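Local coordinates for protein type-2 restriction enzyme NlaIV (PDB 6QM2) that recognises the double-stranded DNA sequence 5'-GGNNCC-3' and cuts it in the middle, leaving blunt ends, at residues K6-Q11 against S85-E90; I49-L54 against P74-L79; W57-K60 against E64-V67; D142-K147 against G175-I180. All blocks are in the same frame, centred on the assembly; numbering follows the deposited sequence. Where two conformers were deposited one is given.

Interaction 1: K6-Q11 against S85-E90. With K (potassium ion), chain C.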
loop_
_atom_site.group_PDB
_atom_site.type_symbol
_atom_site.label_atom_id
_atom_site.label_comp_id
_atom_site.label_asym_id
_atom_site.label_seq_id
_atom_site.Cartn_x
_atom_site.Cartn_y
_atom_site.Cartn_z
ATOM N N LYS A 6 -12.468 32.595 -3.854
ATOM C CA LYS A 6 -13.085 31.744 -2.818
ATOM C C LYS A 6 -14.268 30.994 -3.422
ATOM O O LYS A 6 -15.187 31.624 -3.947
ATOM C CB LYS A 6 -13.600 32.575 -1.634
ATOM C CG LYS A 6 -12.609 32.795 -0.505
ATOM C CD LYS A 6 -13.329 33.337 0.723
ATOM C CE LYS A 6 -12.365 33.668 1.851
ATOM N NZ LYS A 6 -13.067 33.910 3.145
ATOM N N LEU A 7 -14.253 29.664 -3.332
ATOM C CA LEU A 7 -15.358 28.831 -3.819
ATOM C C LEU A 7 -16.040 28.036 -2.700
ATOM O O LEU A 7 -15.497 27.863 -1.603
ATOM C CB LEU A 7 -14.877 27.890 -4.938
ATOM C CG LEU A 7 -15.267 28.287 -6.368
ATOM C CD1 LEU A 7 -14.794 29.694 -6.698
ATOM C CD2 LEU A 7 -14.729 27.291 -7.390
ATOM N N THR A 8 -17.252 27.580 -3.010
ATOM C CA THR A 8 -18.010 26.670 -2.156
ATOM C C THR A 8 -17.989 25.254 -2.756
ATOM O O THR A 8 -17.624 25.067 -3.921
ATOM C CB THR A 8 -19.461 27.169 -1.920
ATOM O OG1 THR A 8 -20.073 26.383 -0.892
ATOM C CG2 THR A 8 -20.331 27.093 -3.175
ATOM N N ALA A 9 -18.373 24.269 -1.947
ATOM C CA ALA A 9 -18.348 22.858 -2.341
ATOM C C ALA A 9 -19.195 22.549 -3.579
ATOM O O ALA A 9 -18.803 21.728 -4.408
ATOM C CB ALA A 9 -18.792 21.985 -1.177
ATOM N N GLN A 10 -20.349 23.206 -3.695
ATOM C CA GLN A 10 -21.236 23.041 -4.856
ATOM C C GLN A 10 -20.632 23.645 -6.133
ATOM O O GLN A 10 -20.815 23.100 -7.223
ATOM C CB GLN A 10 -22.614 23.657 -4.566
ATOM C CG GLN A 10 -23.677 23.424 -5.637
ATOM C CD GLN A 10 -24.135 21.981 -5.730
ATOM O OE1 GLN A 10 -24.535 21.379 -4.734
ATOM N NE2 GLN A 10 -24.103 21.425 -6.936
ATOM N N GLN A 11 -19.924 24.765 -5.995
ATOM C CA GLN A 11 -19.221 25.385 -7.123
ATOM C C GLN A 11 -18.065 24.497 -7.597
ATOM O O GLN A 11 -17.845 24.364 -8.801
ATOM C CB GLN A 11 -18.706 26.785 -6.758
ATOM C CG GLN A 11 -19.793 27.851 -6.673
ATOM C CD GLN A 11 -19.290 29.180 -6.118
ATOM O OE1 GLN A 11 -18.554 29.227 -5.129
ATOM N NE2 GLN A 11 -19.699 30.272 -6.752
ATOM N N SER A 85 -15.669 26.692 10.640
ATOM C CA SER A 85 -16.854 25.921 11.000
ATOM C C SER A 85 -17.851 25.782 9.847
ATOM O O SER A 85 -18.845 25.073 9.990
ATOM C CB SER A 85 -17.545 26.547 12.216
ATOM O OG SER A 85 -17.976 27.867 11.946
ATOM N N ARG A 86 -17.594 26.448 8.721
ATOM C CA ARG A 86 -18.478 26.395 7.554
ATOM C C ARG A 86 -17.656 26.129 6.302
ATOM O O ARG A 86 -16.437 26.298 6.305
ATOM C CB ARG A 86 -19.248 27.714 7.386
ATOM C CG ARG A 86 -20.081 28.151 8.590
ATOM C CD ARG A 86 -21.270 27.231 8.806
ATOM N NE ARG A 86 -22.181 27.669 9.869
ATOM C CZ ARG A 86 -21.953 27.572 11.184
ATOM N NH1 ARG A 86 -20.809 27.079 11.660
ATOM N NH2 ARG A 86 -22.882 27.991 12.043
ATOM N N GLU A 87 -18.341 25.716 5.236
ATOM C CA GLU A 87 -17.719 25.432 3.937
ATOM C C GLU A 87 -16.623 24.355 4.061
ATOM O O GLU A 87 -15.489 24.539 3.605
ATOM C CB GLU A 87 -17.183 26.728 3.290
ATOM C CG GLU A 87 -18.120 27.938 3.355
ATOM C CD GLU A 87 -19.509 27.676 2.788
ATOM O OE1 GLU A 87 -19.616 26.978 1.760
ATOM O OE2 GLU A 87 -20.500 28.179 3.365
ATOM N N LEU A 88 -16.990 23.235 4.685
ATOM C CA LEU A 88 -16.068 22.131 4.989
ATOM C C LEU A 88 -16.222 20.998 3.969
ATOM O O LEU A 88 -17.344 20.578 3.677
ATOM C CB LEU A 88 -16.338 21.598 6.396
ATOM C CG LEU A 88 -16.384 22.635 7.522
ATOM C CD1 LEU A 88 -16.680 21.976 8.860
ATOM C CD2 LEU A 88 -15.080 23.406 7.589
ATOM N N LEU A 89 -15.094 20.502 3.452
ATOM C CA LEU A 89 -15.084 19.507 2.375
ATOM C C LEU A 89 -14.315 18.242 2.772
ATOM O O LEU A 89 -13.159 18.322 3.192
ATOM C CB LEU A 89 -14.456 20.117 1.123
ATOM C CG LEU A 89 -14.436 19.269 -0.155
ATOM C CD1 LEU A 89 -15.845 18.880 -0.584
ATOM C CD2 LEU A 89 -13.715 20.013 -1.268
ATOM N N GLU A 90 -14.970 17.088 2.636
ATOM C CA GLU A 90 -14.339 15.770 2.785
ATOM C C GLU A 90 -14.299 15.117 1.401
ATOM O O GLU A 90 -15.320 15.066 0.712
ATOM C CB GLU A 90 -15.143 14.899 3.763
ATOM C CG GLU A 90 -14.565 13.507 4.046
ATOM C CD GLU A 90 -13.417 13.482 5.044
ATOM O OE1 GLU A 90 -12.996 14.550 5.529
ATOM O OE2 GLU A 90 -12.930 12.368 5.353
HETATM K K K C . -12.398 10.353 7.924
HETATM O O HOH W 1 -18.591 24.550 0.653
HETATM O O HOH W 2 -12.269 7.476 9.135
#
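Thr8 and Glu87 tie the start of helix 9-18 to the approach of strand 88-95, a strand inside the mixed sheet of this PD-(D/E)XK-type nuclease. Glu87 precedes the strand with backbone angles in the left-handed region, and its CB is directed at the helix start. From CB the chain bends at chi2 (-54°), and this carries the carboxylate to the side of Thr8. CD stands 3.9 Å from Thr8 OG1, and beyond it OE1 makes the decisive contact, accepting a hydrogen bond of 2.8 Å from Thr8 OG1 that arrives nearly in line with the C-O bond of the carboxylate. The same OE1 receives a second hydrogen bond, 2.9 Å long, from water 1, which in turn accepts one from Ala9 N. A carboxylate beside the first amides of a helix would be expected to suit the positive end of the helix dipole. Thr8 occupies the N-cap position, yet its hydroxyl is turned to Glu87 and makes no capping bond. Immediately after Thr8, helix and strand also meet through apolar groups, with Ala9 CB 4.3 Å from Leu89 CD1. Next in the strand, Glu90 points the other way, OE2 lying 3.3 Å from a potassium ion that Ile104 O also binds. Back at the helix start, Gln11 OE1 accepts the N-H of Thr8 at 3.0 Å, in its carbonyl plane and on a lone pair.

Interaction 2: I49-L54 against P74-L79. With NA (sodium ion), chain B.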
loop_
_atom_site.group_PDB
_atom_site.type_symbol
_atom_site.label_atom_id
_atom_site.label_comp_id
_atom_site.label_asym_id
_atom_site.label_seq_id
_atom_site.Cartn_x
_atom_site.Cartn_y
_atom_site.Cartn_z
ATOM N N ILE A 49 -4.848 8.784 -3.455
ATOM C CA ILE A 49 -4.234 9.840 -4.254
ATOM C C ILE A 49 -5.234 10.802 -4.912
ATOM O O ILE A 49 -4.838 11.896 -5.308
ATOM C CB ILE A 49 -3.239 9.230 -5.292
ATOM C CG1 ILE A 49 -1.984 10.098 -5.412
ATOM C CG2 ILE A 49 -3.870 8.998 -6.662
ATOM C CD1 ILE A 49 -1.042 9.980 -4.228
ATOM N N ILE A 50 -6.510 10.419 -5.025
ATOM C CA ILE A 50 -7.534 11.326 -5.577
ATOM C C ILE A 50 -7.659 12.557 -4.677
ATOM O O ILE A 50 -7.766 13.678 -5.169
ATOM C CB ILE A 50 -8.943 10.681 -5.719
ATOM C CG1 ILE A 50 -8.934 9.411 -6.589
ATOM C CG2 ILE A 50 -9.945 11.682 -6.297
ATOM C CD1 ILE A 50 -8.565 9.604 -8.047
ATOM N N GLN A 51 -7.644 12.338 -3.363
ATOM C CA GLN A 51 -7.663 13.432 -2.387
ATOM C C GLN A 51 -6.494 14.407 -2.605
ATOM O O GLN A 51 -6.686 15.623 -2.579
ATOM C CB GLN A 51 -7.646 12.872 -0.955
ATOM C CG GLN A 51 -7.843 13.921 0.135
ATOM C CD GLN A 51 -7.963 13.326 1.528
ATOM O OE1 GLN A 51 -8.618 12.298 1.731
ATOM N NE2 GLN A 51 -7.337 13.980 2.503
ATOM N N GLU A 52 -5.300 13.862 -2.842
ATOM C CA GLU A 52 -4.102 14.673 -3.094
ATOM C C GLU A 52 -4.239 15.447 -4.407
ATOM O O GLU A 52 -3.799 16.594 -4.507
ATOM C CB GLU A 52 -2.830 13.804 -3.158
ATOM C CG GLU A 52 -2.575 12.871 -1.976
ATOM C CD GLU A 52 -2.458 13.601 -0.656
ATOM O OE1 GLU A 52 -1.409 14.237 -0.428
ATOM O OE2 GLU A 52 -3.410 13.527 0.152
ATOM N N TRP A 53 -4.836 14.799 -5.406
ATOM C CA TRP A 53 -5.053 15.387 -6.729
ATOM C C TRP A 53 -6.005 16.573 -6.703
ATOM O O TRP A 53 -5.756 17.576 -7.375
ATOM C CB TRP A 53 -5.578 14.326 -7.705
ATOM C CG TRP A 53 -5.943 14.862 -9.054
ATOM C CD1 TRP A 53 -5.121 14.993 -10.132
ATOM C CD2 TRP A 53 -7.225 15.343 -9.465
ATOM N NE1 TRP A 53 -5.812 15.523 -11.192
ATOM C CE2 TRP A 53 -7.107 15.748 -10.810
ATOM C CE3 TRP A 53 -8.464 15.474 -8.824
ATOM C CZ2 TRP A 53 -8.185 16.271 -11.535
ATOM C CZ3 TRP A 53 -9.540 15.994 -9.547
ATOM C CH2 TRP A 53 -9.390 16.388 -10.888
ATOM N N LEU A 54 -7.103 16.452 -5.956
ATOM C CA LEU A 54 -8.022 17.574 -5.773
ATOM C C LEU A 54 -7.292 18.739 -5.111
ATOM O O LEU A 54 -7.494 19.889 -5.490
ATOM C CB LEU A 54 -9.241 17.176 -4.946
ATOM C CG LEU A 54 -10.383 18.195 -4.974
ATOM C CD1 LEU A 54 -11.118 18.149 -6.305
ATOM C CD2 LEU A 54 -11.351 17.952 -3.830
ATOM N N PRO A 74 -13.409 14.245 9.941
ATOM C CA PRO A 74 -13.611 15.246 8.885
ATOM C C PRO A 74 -13.312 16.674 9.380
ATOM O O PRO A 74 -13.280 16.904 10.595
ATOM C CB PRO A 74 -15.094 15.083 8.523
ATOM C CG PRO A 74 -15.724 14.510 9.745
ATOM C CD PRO A 74 -14.680 13.603 10.331
ATOM N N PRO A 75 -13.068 17.628 8.458
ATOM C CA PRO A 75 -13.022 17.535 7.001
ATOM C C PRO A 75 -11.596 17.313 6.487
ATOM O O PRO A 75 -10.680 17.114 7.286
ATOM C CB PRO A 75 -13.526 18.912 6.574
ATOM C CG PRO A 75 -12.991 19.825 7.631
ATOM C CD PRO A 75 -12.801 19.012 8.892
ATOM N N ASP A 76 -11.427 17.320 5.168
ATOM C CA ASP A 76 -10.104 17.290 4.540
ATOM C C ASP A 76 -9.661 18.701 4.170
ATOM O O ASP A 76 -8.498 19.060 4.377
ATOM C CB ASP A 76 -10.109 16.395 3.293
ATOM C CG ASP A 76 -10.325 14.920 3.624
ATOM O OD1 ASP A 76 -9.727 14.424 4.604
ATOM O OD2 ASP A 76 -11.088 14.253 2.887
ATOM N N PHE A 77 -10.582 19.488 3.616
ATOM C CA PHE A 77 -10.313 20.875 3.241
ATOM C C PHE A 77 -11.269 21.850 3.916
ATOM O O PHE A 77 -12.460 21.565 4.068
ATOM C CB PHE A 77 -10.432 21.045 1.731
ATOM C CG PHE A 77 -9.498 20.173 0.945
ATOM C CD1 PHE A 77 -8.127 20.406 0.973
ATOM C CD2 PHE A 77 -9.984 19.129 0.165
ATOM C CE1 PHE A 77 -7.257 19.611 0.246
ATOM C CE2 PHE A 77 -9.119 18.332 -0.567
ATOM C CZ PHE A 77 -7.754 18.573 -0.526
ATOM N N PHE A 78 -10.725 22.998 4.315
ATOM C CA PHE A 78 -11.511 24.144 4.767
ATOM C C PHE A 78 -11.584 25.158 3.624
ATOM O O PHE A 78 -10.599 25.837 3.345
ATOM C CB PHE A 78 -10.842 24.799 5.972
ATOM C CG PHE A 78 -10.728 23.909 7.172
ATOM C CD1 PHE A 78 -11.764 23.830 8.091
ATOM C CD2 PHE A 78 -9.574 23.176 7.407
ATOM C CE1 PHE A 78 -11.663 23.024 9.219
ATOM C CE2 PHE A 78 -9.463 22.368 8.533
ATOM C CZ PHE A 78 -10.509 22.290 9.442
ATOM N N LEU A 79 -12.739 25.265 2.967
ATOM C CA LEU A 79 -12.892 26.171 1.812
ATOM C C LEU A 79 -13.028 27.668 2.170
ATOM O O LEU A 79 -12.988 28.523 1.278
ATOM C CB LEU A 79 -14.078 25.735 0.943
ATOM C CG LEU A 79 -14.006 24.311 0.387
ATOM C CD1 LEU A 79 -15.298 23.957 -0.338
ATOM C CD2 LEU A 79 -12.804 24.150 -0.536
HETATM NA NA NA B . -9.648 15.734 9.079
HETATM O O HOH W 3 -8.319 15.071 7.041
#
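Gln51 leaves helix 44-60 with CG anti to the backbone N (chi1 -173°) and stays extended beyond it, which carries its amide across to Asp76, whose CG is anti to its own carbonyl carbon (chi1 -67°). The two side chains meet at about a right angle, amide and carboxylate lying face against face at a shallow tilt of 31°. Gln51 NE2 is 3.2 Å from Asp76 OD1, while at the other end of the amide Gln51 OE1 and Asp76 OD2 are both acceptors and do not bond. The firmer hold on Asp76 comes from elsewhere: Val91 N donates to OD2, and water 3 donates to OD1 at 2.9 Å. That water also binds the sodium ion at 2.5 Å, as does Pro75 O; the peptide bond before Pro75 is cis. Ser68, Asn70 and Met73 complete the site. Pro75 and Asp76 match the PD of the PD-(D/E)XK signature, with Glu90 in the adjacent strand, so Asp76 probably belongs to the active site. The backbone here is a classic beta bulge, Asp76 and Phe77 both facing Leu89, both amides probably hydrogen-bonding to its carbonyl. Phe77 also turns toward the helix. Its CZ meets Gln51 O edge-on, in the ring plane at 3.7 Å, and Leu54 CD2 reaches its CE2 at 4.0 Å. On the helix's far side, Trp53 NE1 hydrogen-bonds to Leu33 O and Val36 O of the second subunit.

Interaction 3: W57-K60 against E64-V67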
loop_
_atom_site.group_PDB
_atom_site.type_symbol
_atom_site.label_atom_id
_atom_site.label_comp_id
_atom_site.label_asym_id
_atom_site.label_seq_id
_atom_site.Cartn_x
_atom_site.Cartn_y
_atom_site.Cartn_z
ATOM N N TRP A 57 -5.472 20.298 -7.867
ATOM C CA TRP A 57 -6.449 20.962 -8.746
ATOM C C TRP A 57 -6.942 22.285 -8.175
ATOM O O TRP A 57 -7.088 23.260 -8.908
ATOM C CB TRP A 57 -7.644 20.038 -8.985
ATOM C CG TRP A 57 -8.749 20.602 -9.833
ATOM C CD1 TRP A 57 -8.889 20.470 -11.180
ATOM C CD2 TRP A 57 -9.892 21.339 -9.380
ATOM N NE1 TRP A 57 -10.041 21.088 -11.602
ATOM C CE2 TRP A 57 -10.677 21.633 -10.519
ATOM C CE3 TRP A 57 -10.327 21.789 -8.124
ATOM C CZ2 TRP A 57 -11.876 22.355 -10.444
ATOM C CZ3 TRP A 57 -11.526 22.509 -8.049
ATOM C CH2 TRP A 57 -12.282 22.784 -9.205
ATOM N N LEU A 58 -7.233 22.301 -6.877
ATOM C CA LEU A 58 -7.583 23.538 -6.185
ATOM C C LEU A 58 -6.419 24.531 -6.233
ATOM O O LEU A 58 -6.610 25.704 -6.556
ATOM C CB LEU A 58 -7.954 23.263 -4.722
ATOM C CG LEU A 58 -9.213 22.452 -4.411
ATOM C CD1 LEU A 58 -9.193 22.017 -2.952
ATOM C CD2 LEU A 58 -10.480 23.232 -4.723
ATOM N N ARG A 59 -5.217 24.042 -5.929
ATOM C CA ARG A 59 -4.024 24.890 -5.834
ATOM C C ARG A 59 -3.619 25.473 -7.199
ATOM O O ARG A 59 -3.113 26.595 -7.264
ATOM C CB ARG A 59 -2.867 24.106 -5.187
ATOM C CG ARG A 59 -1.856 24.946 -4.412
ATOM C CD ARG A 59 -1.155 24.144 -3.315
ATOM N NE ARG A 59 -0.799 22.790 -3.766
ATOM C CZ ARG A 59 -1.282 21.634 -3.292
ATOM N NH1 ARG A 59 -2.159 21.582 -2.286
ATOM N NH2 ARG A 59 -0.860 20.491 -3.830
ATOM N N LYS A 60 -3.868 24.721 -8.275
ATOM C CA LYS A 60 -3.605 25.188 -9.644
ATOM C C LYS A 60 -4.668 26.156 -10.170
ATOM O O LYS A 60 -4.372 26.965 -11.048
ATOM C CB LYS A 60 -3.463 24.006 -10.612
ATOM C CG LYS A 60 -2.822 24.378 -11.944
ATOM C CD LYS A 60 -2.466 23.155 -12.773
ATOM C CE LYS A 60 -1.512 23.503 -13.906
ATOM N NZ LYS A 60 -0.920 22.280 -14.513
ATOM N N GLU A 64 -8.929 29.095 -2.805
ATOM C CA GLU A 64 -8.486 29.383 -1.457
ATOM C C GLU A 64 -8.914 28.231 -0.552
ATOM O O GLU A 64 -10.079 27.828 -0.588
ATOM C CB GLU A 64 -9.130 30.705 -1.024
ATOM C CG GLU A 64 -8.399 31.482 0.053
ATOM C CD GLU A 64 -8.930 32.900 0.201
ATOM O OE1 GLU A 64 -9.098 33.590 -0.830
ATOM O OE2 GLU A 64 -9.178 33.328 1.350
ATOM N N PHE A 65 -7.977 27.687 0.229
ATOM C CA PHE A 65 -8.297 26.639 1.214
ATOM C C PHE A 65 -7.196 26.393 2.241
ATOM O O PHE A 65 -6.045 26.778 2.044
ATOM C CB PHE A 65 -8.618 25.299 0.526
ATOM C CG PHE A 65 -7.439 24.670 -0.169
ATOM C CD1 PHE A 65 -6.567 23.831 0.520
ATOM C CD2 PHE A 65 -7.201 24.914 -1.514
ATOM C CE1 PHE A 65 -5.480 23.258 -0.118
ATOM C CE2 PHE A 65 -6.116 24.343 -2.158
ATOM C CZ PHE A 65 -5.255 23.515 -1.460
ATOM N N ASP A 66 -7.577 25.726 3.325
ATOM C CA ASP A 66 -6.638 25.141 4.283
ATOM C C ASP A 66 -6.816 23.629 4.300
ATOM O O ASP A 66 -7.865 23.112 3.908
ATOM C CB ASP A 66 -6.871 25.697 5.694
ATOM C CG ASP A 66 -6.261 27.072 5.900
ATOM O OD1 ASP A 66 -5.266 27.410 5.223
ATOM O OD2 ASP A 66 -6.778 27.814 6.760
ATOM N N VAL A 67 -5.782 22.932 4.767
ATOM C CA VAL A 67 -5.793 21.469 4.871
ATOM C C VAL A 67 -5.931 21.044 6.323
ATOM O O VAL A 67 -5.473 21.735 7.238
ATOM C CB VAL A 67 -4.537 20.805 4.254
ATOM C CG1 VAL A 67 -4.545 20.973 2.740
ATOM C CG2 VAL A 67 -3.237 21.342 4.856
#
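The last turn of helix 44-60 comes back upon the residues that open strand 66-67, an outermost strand of the mixed sheet, and Leu58 and Phe65 make that return contact. Phe65 has CG lodged between its backbone N and carbonyl carbon (chi1 67°), which extends the ring toward the helix. Leu58 meets it with two atoms. Its CB sits beside the ring's CE2, and its CD1 branch lies over one face, 4.1 Å from the centroid and 24° off the ring normal, a CH-pi contact displaced toward CD2 and CE2. At the rim, Arg59 N lies in the ring plane, 3.9 Å from CE2. In the PD-(D/E)XK fold of this enzyme the helix packs against the sheet, and Phe65 lies between them. Its ring meets Phe77 of the neighbouring strand edge-to-face, while Leu58 also touches Ile12 of helix 9-18. Arg59 reaches the same ring by a different route, its chain bent at chi3 (41°) until NH1 stands at the ring edge, 3.7 Å from Phe65 CZ. NH1 lies near the ring plane, with the guanidinium tilted against it, so this is contact with the C-H rim and not a cation-pi stack over the face. From within the strand itself, Val67 CG1 borders the ring, again in its plane. Trp57, on another side of the helix, packs on Val36 of the second subunit.

Interaction 4: D142-K147 against G175-I180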
loop_
_atom_site.group_PDB
_atom_site.type_symbol
_atom_site.label_atom_id
_atom_site.label_comp_id
_atom_site.label_asym_id
_atom_site.label_seq_id
_atom_site.Cartn_x
_atom_site.Cartn_y
_atom_site.Cartn_z
ATOM N N ASP A 142 -18.288 7.965 -11.781
ATOM C CA ASP A 142 -19.305 8.780 -11.110
ATOM C C ASP A 142 -18.661 9.825 -10.197
ATOM O O ASP A 142 -17.534 9.649 -9.727
ATOM C CB ASP A 142 -20.229 7.891 -10.273
ATOM C CG ASP A 142 -21.202 7.086 -11.117
ATOM O OD1 ASP A 142 -21.959 7.697 -11.899
ATOM O OD2 ASP A 142 -21.231 5.843 -10.977
ATOM N N LEU A 143 -19.390 10.916 -9.966
ATOM C CA LEU A 143 -19.014 11.929 -8.977
ATOM C C LEU A 143 -20.263 12.367 -8.221
ATOM O O LEU A 143 -21.319 12.569 -8.826
ATOM C CB LEU A 143 -18.347 13.133 -9.647
ATOM C CG LEU A 143 -17.644 14.126 -8.708
ATOM C CD1 LEU A 143 -16.360 13.537 -8.141
ATOM C CD2 LEU A 143 -17.337 15.439 -9.412
ATOM N N TRP A 144 -20.138 12.500 -6.901
ATOM C CA TRP A 144 -21.244 12.921 -6.039
ATOM C C TRP A 144 -20.813 14.016 -5.073
ATOM O O TRP A 144 -19.643 14.087 -4.684
ATOM C CB TRP A 144 -21.758 11.751 -5.203
ATOM C CG TRP A 144 -22.379 10.619 -5.958
ATOM C CD1 TRP A 144 -23.672 10.529 -6.386
ATOM C CD2 TRP A 144 -21.747 9.387 -6.325
ATOM N NE1 TRP A 144 -23.882 9.323 -7.011
ATOM C CE2 TRP A 144 -22.717 8.603 -6.990
ATOM C CE3 TRP A 144 -20.452 8.873 -6.166
ATOM C CZ2 TRP A 144 -22.433 7.330 -7.495
ATOM C CZ3 TRP A 144 -20.171 7.604 -6.668
ATOM C CH2 TRP A 144 -21.158 6.847 -7.322
ATOM N N LEU A 145 -21.774 14.861 -4.699
ATOM C CA LEU A 145 -21.644 15.776 -3.565
ATOM C C LEU A 145 -22.811 15.492 -2.631
ATOM O O LEU A 145 -23.965 15.754 -2.979
ATOM C CB LEU A 145 -21.657 17.239 -4.021
ATOM C CG LEU A 145 -21.285 18.272 -2.946
ATOM C CD1 LEU A 145 -19.811 18.178 -2.571
ATOM C CD2 LEU A 145 -21.622 19.675 -3.417
ATOM N N LYS A 146 -22.510 14.930 -1.461
ATOM C CA LYS A 146 -23.538 14.468 -0.526
ATOM C C LYS A 146 -23.213 14.882 0.909
ATOM O O LYS A 146 -22.061 15.181 1.233
ATOM C CB LYS A 146 -23.662 12.941 -0.601
ATOM C CG LYS A 146 -24.080 12.382 -1.960
ATOM C CD LYS A 146 -25.593 12.272 -2.091
ATOM C CE LYS A 146 -26.035 12.312 -3.545
ATOM N NZ LYS A 146 -27.505 12.119 -3.667
ATOM N N LYS A 147 -24.244 14.908 1.754
ATOM C CA LYS A 147 -24.082 15.061 3.208
ATOM C C LYS A 147 -23.877 13.686 3.841
ATOM O O LYS A 147 -24.200 12.668 3.231
ATOM C CB LYS A 147 -25.307 15.752 3.835
ATOM C CG LYS A 147 -25.188 17.264 3.979
ATOM C CD LYS A 147 -25.080 17.978 2.639
ATOM C CE LYS A 147 -25.111 19.493 2.810
ATOM N NZ LYS A 147 -23.977 20.020 3.620
ATOM N N GLY A 175 -23.627 3.414 3.407
ATOM C CA GLY A 175 -24.528 2.559 2.643
ATOM C C GLY A 175 -24.302 2.721 1.149
ATOM O O GLY A 175 -23.372 3.407 0.720
ATOM N N VAL A 176 -25.155 2.068 0.364
ATOM C CA VAL A 176 -25.136 2.170 -1.096
ATOM C C VAL A 176 -26.279 3.094 -1.517
ATOM O O VAL A 176 -27.385 2.656 -1.848
ATOM C CB VAL A 176 -25.238 0.784 -1.769
ATOM C CG1 VAL A 176 -25.126 0.922 -3.280
ATOM C CG2 VAL A 176 -24.147 -0.140 -1.240
ATOM N N TRP A 177 -25.981 4.387 -1.470
ATOM C CA TRP A 177 -26.934 5.464 -1.761
ATOM C C TRP A 177 -27.324 5.540 -3.246
ATOM O O TRP A 177 -28.454 5.907 -3.574
ATOM C CB TRP A 177 -26.356 6.817 -1.290
ATOM C CG TRP A 177 -25.167 7.291 -2.090
ATOM C CD1 TRP A 177 -25.200 8.059 -3.217
ATOM C CD2 TRP A 177 -23.779 7.007 -1.840
ATOM N NE1 TRP A 177 -23.928 8.274 -3.681
ATOM C CE2 TRP A 177 -23.034 7.641 -2.857
ATOM C CE3 TRP A 177 -23.093 6.284 -0.852
ATOM C CZ2 TRP A 177 -21.634 7.575 -2.919
ATOM C CZ3 TRP A 177 -21.700 6.215 -0.915
ATOM C CH2 TRP A 177 -20.988 6.860 -1.942
ATOM N N TYR A 178 -26.378 5.197 -4.124
ATOM C CA TYR A 178 -26.542 5.344 -5.583
ATOM C C TYR A 178 -27.435 4.307 -6.278
ATOM O O TYR A 178 -27.947 4.585 -7.364
ATOM C CB TYR A 178 -25.173 5.407 -6.301
ATOM C CG TYR A 178 -24.199 4.283 -5.984
ATOM C CD1 TYR A 178 -24.367 3.004 -6.522
ATOM C CD2 TYR A 178 -23.095 4.503 -5.155
ATOM C CE1 TYR A 178 -23.475 1.979 -6.234
ATOM C CE2 TYR A 178 -22.198 3.483 -4.860
ATOM C CZ TYR A 178 -22.389 2.225 -5.403
ATOM O OH TYR A 178 -21.503 1.214 -5.114
ATOM N N SER A 179 -27.615 3.138 -5.660
ATOM C CA SER A 179 -28.348 2.027 -6.272
ATOM C C SER A 179 -29.827 2.348 -6.484
ATOM O O SER A 179 -30.511 2.775 -5.550
ATOM C CB SER A 179 -28.224 0.766 -5.410
ATOM O OG SER A 179 -28.763 0.971 -4.115
ATOM N N ILE A 180 -30.302 2.146 -7.714
ATOM C CA ILE A 180 -31.732 2.307 -8.053
ATOM C C ILE A 180 -32.597 1.171 -7.464
ATOM O O ILE A 180 -33.806 1.343 -7.278
ATOM C CB ILE A 180 -31.940 2.424 -9.592
ATOM C CG1 ILE A 180 -33.321 3.022 -9.916
ATOM C CG2 ILE A 180 -31.736 1.081 -10.297
ATOM C CD1 ILE A 180 -33.495 3.420 -11.367
#
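The N-H of Trp177 NE1 points into the face of the five-membered ring of Trp144, NE1 lying 3.5 Å from Trp144 CD1. The two indoles form a T-shaped pair, the edge of Trp177 turned to the face of Trp144 with planes at 82° and five-membered rings 4.5 Å apart between centroids. Although the two NE1 atoms are close, both are donors and no hydrogen bond joins them. Farther along the same edge, Trp177 CZ2 packs 3.7 Å from Trp144 CE3. Tyr178 extends the aromatic cluster beside the benzo ring: its CB sits 3.6 Å from Trp144 CZ2, and the two six-membered rings, nearly parallel at 19°, are slid so far apart that they hardly overlap. On the face of Trp144 away from Trp177, CB of Asp142 lies toward the rim. Lys146 adds its aliphatic CE, 4.3 Å from Trp177 CD1. Arg96 makes a salt bridge to Asp142 and a cation-pi contact with Tyr178. With no conventional hydrogen bond between the two segments, the loop carrying residues 175-180 is probably held to strand 138-147, an outermost strand of the main sheet, by fit of shape and by an N-H set against the electron-rich indole face.

All four contacts reach the same mixed sheet, but at different places. Interactions 2 and 3 share helix 44-60, whose other side meets the second subunit, and they are joined through Phe77 and Phe65 and by the pairing of strands 77-78 and 66-67. Interaction 1 adjoins interaction 2 through the bulge opposite Leu89, and there the potassium-bound Glu90 packs against the sodium-bound Pro75. These three contacts are partly buried; interaction 1 relies mainly on hydrogen bonds and a water, interaction 2 combines polar and aromatic groups, and interaction 3 is largely apolar. Interaction 4, about 24 Å from interaction 3 between centres, is an aromatic surface contact at the opposite sheet edge.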